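Local coordinates for protein pyridoxamine 5-phosphate-dependent dehydrase (Escherichia coli, PDB 3B8X) that uses a pyridoxal phosphate-derived cofactor to remove the C3' hydroxyl of GDP-4-keto-6-deoxy-D-mannose on the route to the O-antigen sugar L-colitose, at residues 19-22 against 23-27; 95-99 against 100-104. The protein carries 1 engineered substitution. All blocks are in the same frame, centred on the assembly; numbering follows the deposited sequence.

Contact 1 of 2, residues 19-22 against 23-27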
loop_
_atom_site.group_PDB
_atom_site.type_symbol
_atom_site.label_atom_id
_atom_site.label_comp_id
_atom_site.label_asym_id
_atom_site.label_seq_id
_atom_site.Cartn_x
_atom_site.Cartn_y
_atom_site.Cartn_z
ATOM N N LYS B 19 -18.357 18.706 -2.066
ATOM C CA LYS B 19 -18.465 19.513 -0.859
ATOM C C LYS B 19 -17.620 18.891 0.259
ATOM O O LYS B 19 -17.051 19.587 1.106
ATOM C CB LYS B 19 -19.940 19.641 -0.410
ATOM C CG LYS B 19 -20.664 20.849 -1.024
ATOM C CD LYS B 19 -22.129 20.570 -1.336
ATOM C CE LYS B 19 -22.602 21.397 -2.535
ATOM N NZ LYS B 19 -23.623 22.422 -2.164
ATOM N N ALA B 20 -17.592 17.562 0.294
ATOM C CA ALA B 20 -16.775 16.861 1.283
ATOM C C ALA B 20 -15.304 17.191 1.040
ATOM O O ALA B 20 -14.571 17.491 1.970
ATOM C CB ALA B 20 -17.029 15.321 1.203
ATOM N N ILE B 21 -14.850 17.071 -0.207
ATOM C CA ILE B 21 -13.462 17.372 -0.535
ATOM C C ILE B 21 -13.118 18.801 -0.165
ATOM O O ILE B 21 -12.073 19.083 0.414
ATOM C CB ILE B 21 -13.183 17.143 -2.016
ATOM C CG1 ILE B 21 -13.363 15.637 -2.311
ATOM C CG2 ILE B 21 -11.821 17.701 -2.404
ATOM C CD1 ILE B 21 -13.349 15.253 -3.800
ATOM N N GLN B 22 -14.034 19.706 -0.464
ATOM C CA GLN B 22 -13.825 21.099 -0.116
ATOM C C GLN B 22 -13.608 21.249 1.380
ATOM O O GLN B 22 -12.774 22.042 1.841
ATOM C CB GLN B 22 -15.035 21.940 -0.549
ATOM C CG GLN B 22 -14.725 23.421 -0.492
ATOM C CD GLN B 22 -13.419 23.804 -1.218
ATOM O OE1 GLN B 22 -13.248 23.544 -2.415
ATOM N NE2 GLN B 22 -12.509 24.454 -0.495
ATOM N N SER B 23 -14.410 20.529 2.153
ATOM C CA SER B 23 -14.285 20.566 3.591
ATOM C C SER B 23 -12.922 20.077 4.057
ATOM O O SER B 23 -12.371 20.635 5.004
ATOM C CB SER B 23 -15.421 19.801 4.271
ATOM O OG SER B 23 -16.416 19.462 3.319
ATOM N N VAL B 24 -12.357 19.054 3.413
ATOM C CA VAL B 24 -11.012 18.638 3.810
ATOM C C VAL B 24 -10.000 19.733 3.407
ATOM O O VAL B 24 -9.117 20.125 4.162
ATOM C CB VAL B 24 -10.615 17.302 3.174
ATOM C CG1 VAL B 24 -9.153 16.902 3.558
ATOM C CG2 VAL B 24 -11.594 16.267 3.573
ATOM N N LEU B 25 -10.154 20.239 2.196
ATOM C CA LEU B 25 -9.277 21.283 1.712
ATOM C C LEU B 25 -9.330 22.463 2.660
ATOM O O LEU B 25 -8.314 22.957 3.084
ATOM C CB LEU B 25 -9.762 21.714 0.323
ATOM C CG LEU B 25 -9.515 20.668 -0.755
ATOM C CD1 LEU B 25 -10.233 21.039 -2.007
ATOM C CD2 LEU B 25 -8.001 20.544 -1.038
ATOM N N ASP B 26 -10.519 22.937 2.993
ATOM C CA ASP B 26 -10.593 24.088 3.888
ATOM C C ASP B 26 -9.881 23.793 5.191
ATOM O O ASP B 26 -9.237 24.666 5.735
ATOM C CB ASP B 26 -12.037 24.446 4.194
ATOM C CG ASP B 26 -12.778 24.947 2.975
ATOM O OD1 ASP B 26 -12.102 25.269 1.969
ATOM O OD2 ASP B 26 -14.034 25.011 3.012
ATOM N N SER B 27 -9.990 22.573 5.699
ATOM C CA SER B 27 -9.366 22.229 6.980
ATOM C C SER B 27 -7.835 22.190 6.995
ATOM O O SER B 27 -7.199 22.287 8.036
ATOM C CB SER B 27 -9.895 20.878 7.480
ATOM O OG SER B 27 -9.271 19.816 6.768
#

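Contact 2 of 2, residues 95-99 against 100-104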
loop_
_atom_site.group_PDB
_atom_site.type_symbol
_atom_site.label_atom_id
_atom_site.label_comp_id
_atom_site.label_asym_id
_atom_site.label_seq_id
_atom_site.Cartn_x
_atom_site.Cartn_y
_atom_site.Cartn_z
ATOM N N TYR B 95 -2.177 -12.901 -3.923
ATOM C CA TYR B 95 -0.789 -12.541 -3.590
ATOM C C TYR B 95 -0.427 -12.561 -2.113
ATOM O O TYR B 95 0.664 -13.027 -1.745
ATOM C CB TYR B 95 -0.352 -11.237 -4.265
ATOM C CG TYR B 95 -0.503 -11.136 -5.807
ATOM C CD1 TYR B 95 -0.358 -12.235 -6.665
ATOM C CD2 TYR B 95 -0.822 -9.917 -6.390
ATOM C CE1 TYR B 95 -0.492 -12.090 -8.058
ATOM C CE2 TYR B 95 -0.941 -9.769 -7.752
ATOM C CZ TYR B 95 -0.795 -10.852 -8.581
ATOM O OH TYR B 95 -0.869 -10.637 -9.946
ATOM N N PRO B 96 -1.262 -11.919 -1.284
ATOM C CA PRO B 96 -0.931 -11.842 0.144
ATOM C C PRO B 96 -0.748 -13.287 0.648
ATOM O O PRO B 96 -0.072 -13.546 1.618
ATOM C CB PRO B 96 -2.183 -11.197 0.781
ATOM C CG PRO B 96 -2.878 -10.472 -0.359
ATOM C CD PRO B 96 -2.528 -11.238 -1.627
ATOM N N LEU B 97 -1.354 -14.253 -0.018
ATOM C CA LEU B 97 -1.272 -15.616 0.483
ATOM C C LEU B 97 0.136 -16.067 0.289
ATOM O O LEU B 97 0.778 -16.593 1.192
ATOM C CB LEU B 97 -2.273 -16.518 -0.250
ATOM C CG LEU B 97 -3.756 -16.115 -0.233
ATOM C CD1 LEU B 97 -4.576 -17.232 -0.859
ATOM C CD2 LEU B 97 -4.259 -15.840 1.208
ATOM N N GLN B 98 0.662 -15.788 -0.892
ATOM C CA GLN B 98 2.031 -16.195 -1.196
ATOM C C GLN B 98 2.989 -15.316 -0.434
ATOM O O GLN B 98 4.085 -15.737 -0.126
ATOM C CB GLN B 98 2.309 -15.930 -2.666
ATOM C CG GLN B 98 3.719 -16.304 -3.143
ATOM C CD GLN B 98 4.735 -15.166 -3.017
ATOM O OE1 GLN B 98 4.391 -13.991 -2.866
ATOM N NE2 GLN B 98 6.014 -15.541 -3.000
ATOM N N GLN B 99 2.602 -14.064 -0.223
ATOM C CA GLN B 99 3.437 -13.110 0.475
ATOM C C GLN B 99 3.627 -13.488 1.925
ATOM O O GLN B 99 4.643 -13.161 2.505
ATOM C CB GLN B 99 2.923 -11.699 0.268
ATOM C CG GLN B 99 3.156 -11.317 -1.217
ATOM C CD GLN B 99 2.242 -10.186 -1.733
ATOM O OE1 GLN B 99 1.270 -9.803 -1.073
ATOM N NE2 GLN B 99 2.619 -9.589 -2.878
ATOM N N TYR B 100 2.688 -14.242 2.486
ATOM C CA TYR B 100 2.819 -14.721 3.864
ATOM C C TYR B 100 3.189 -16.186 3.968
ATOM O O TYR B 100 3.059 -16.783 5.028
ATOM C CB TYR B 100 1.606 -14.378 4.710
ATOM C CG TYR B 100 1.689 -12.910 5.080
ATOM C CD1 TYR B 100 1.426 -11.914 4.127
ATOM C CD2 TYR B 100 2.179 -12.525 6.331
ATOM C CE1 TYR B 100 1.617 -10.565 4.430
ATOM C CE2 TYR B 100 2.406 -11.203 6.616
ATOM C CZ TYR B 100 2.133 -10.232 5.673
ATOM O OH TYR B 100 2.280 -8.921 6.058
ATOM N N GLY B 101 3.660 -16.726 2.843
ATOM C CA GLY B 101 4.122 -18.114 2.741
ATOM C C GLY B 101 3.111 -19.199 3.095
ATOM O O GLY B 101 3.476 -20.228 3.650
ATOM N N LEU B 102 1.849 -18.995 2.749
ATOM C CA LEU B 102 0.841 -20.002 3.019
ATOM C C LEU B 102 0.760 -21.082 1.919
ATOM O O LEU B 102 1.216 -20.892 0.792
ATOM C CB LEU B 102 -0.518 -19.352 3.242
ATOM C CG LEU B 102 -0.616 -18.425 4.450
ATOM C CD1 LEU B 102 -1.930 -17.581 4.255
ATOM C CD2 LEU B 102 -0.681 -19.261 5.708
ATOM N N ARG B 103 0.207 -22.240 2.249
ATOM C CA ARG B 103 0.052 -23.281 1.235
ATOM C C ARG B 103 -1.351 -23.029 0.688
ATOM O O ARG B 103 -2.310 -23.151 1.431
ATOM C CB ARG B 103 0.105 -24.665 1.908
ATOM C CG ARG B 103 -0.137 -25.858 0.982
ATOM C CD ARG B 103 0.702 -25.752 -0.289
ATOM N NE ARG B 103 0.766 -26.990 -1.070
ATOM C CZ ARG B 103 1.133 -28.164 -0.577
ATOM N NH1 ARG B 103 1.445 -28.275 0.708
ATOM N NH2 ARG B 103 1.181 -29.228 -1.369
ATOM N N VAL B 104 -1.450 -22.616 -0.576
ATOM C CA VAL B 104 -2.747 -22.317 -1.170
ATOM C C VAL B 104 -3.356 -23.543 -1.845
ATOM O O VAL B 104 -2.674 -24.151 -2.670
ATOM C CB VAL B 104 -2.617 -21.198 -2.243
ATOM C CG1 VAL B 104 -4.001 -20.811 -2.831
ATOM C CG2 VAL B 104 -1.924 -19.946 -1.624
#

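Contact 1 of 2, residues 19-22 against 23-27
Gln22 reaches forward one helical turn to Asp26, its NE2 donating to Asp26 OD1 at 2.6 Å. The carboxylate oxygen lies almost within the plane of the Gln22 amide, whereas the amide nitrogen meets OD1 from above the carboxylate plane; the two planes stand 45° apart. Gln22 achieves this by a bend at chi2 (51°), which folds the amide over toward the Asp26 carboxylate instead of letting the chain run straight outward. Another branch of the same amide, OE1, passes Leu25 CD1 at 3.9 Å. Gln22 to Asp26 is the i to i+4 spacing of helix 15-27 and Gln22 to Leu25 the i to i+3 spacing; the helical repeat is confirmed on the backbone by Leu25 N to Ile21 O at 2.9 Å, with an N-H...O angle of 172°, and by Asp26 N to Gln22 O. On the buried side Ile21 and Leu25 lie alongside each other and point the same way, Ile21 CG2 touching Leu25 CD1 at 3.7 Å. Lys19 O receives Ser23 N at 3.0 Å; the Ser23 hydroxyl is also modelled against this oxygen, but so close that the detail is doubtful. Near the end of the helix, Ser27 OG donates to Val24 O at 2.6 Å. Further out, helix 255-286 packs on Ala20, Ile21, Val24 and Leu25, while Ile21 and Leu25 meet Leu25 and Ile21 of the second subunit.

Contact 2 of 2, residues 95-99 against 100-104
Leu97 O is gripped by two backbone donors that arrive from opposite faces of its carbonyl plane. Leu102 N makes the straighter bond, 3.1 Å to Leu97 O with an N-H...O angle of 169°, while Tyr100 N lies 3.3 Å from the same oxygen, well above the carbonyl plane. Tyr100 N is itself shared, since it also donates to Pro96 O at 3.0 Å. Gly101 N bonds to Gln98 O at 3.2 Å, and the positive phi of Gly101, 58°, turns the chain so that Leu102 N can come back to Leu97 O. The Tyr100 side chain stays close to the helix end: with CG beside its own backbone N (chi1 -77°), CD1 approaches Pro96 O at 3.3 Å, the oxygen sitting at the ring edge, in plane. Its hydroxyl bonds to Tyr249 OH, whereas Gln99 sends NE2 to Gly248 O of the second subunit. Beyond the turn the chain enters strand 103-107, and apolar groups fasten it to the helix. Val104 CG2 presses on Leu97 CB at 3.7 Å, the two side chains crossing at about a right angle; Leu97 CD2 meets Leu102 CD1 more loosely, at 4.2 Å. Leu97 and Val104 both also touch Val85 of strand 82-86, and Leu97 and Leu102 both touch Ile83, which places this cluster between helix and sheet. The pair of bonds Leu102 N to Leu97 O and Gly101 N to Gln98 O, with Gly101 at C', defines a Schellman motif, here ending helix 91-99 of the beta-alpha-beta unit formed with strands 82-86 and 103-107.

Overall arrangement
Contact 1 comes first along the chain and is complete before contact 2 begins; their centres are about 39 Å apart and their nearest atoms about 28 Å, so they do not touch. Contact 1 lies within helix 15-27, packed on the long helix 255-286, its centre about 28 Å from the centre of the chain. Contact 2, whose centre is about 17 Å from that point, leads from helix 91-99 into strand 103-107 of the large mixed sheet. Both belong to the DegT/DnrJ/EryC1/StrS aminotransferase fold, and both meet the second subunit. The dimer interface therefore engages widely separated parts of the chain: an N-terminal helix and helix 91-99 of a beta-alpha-beta unit.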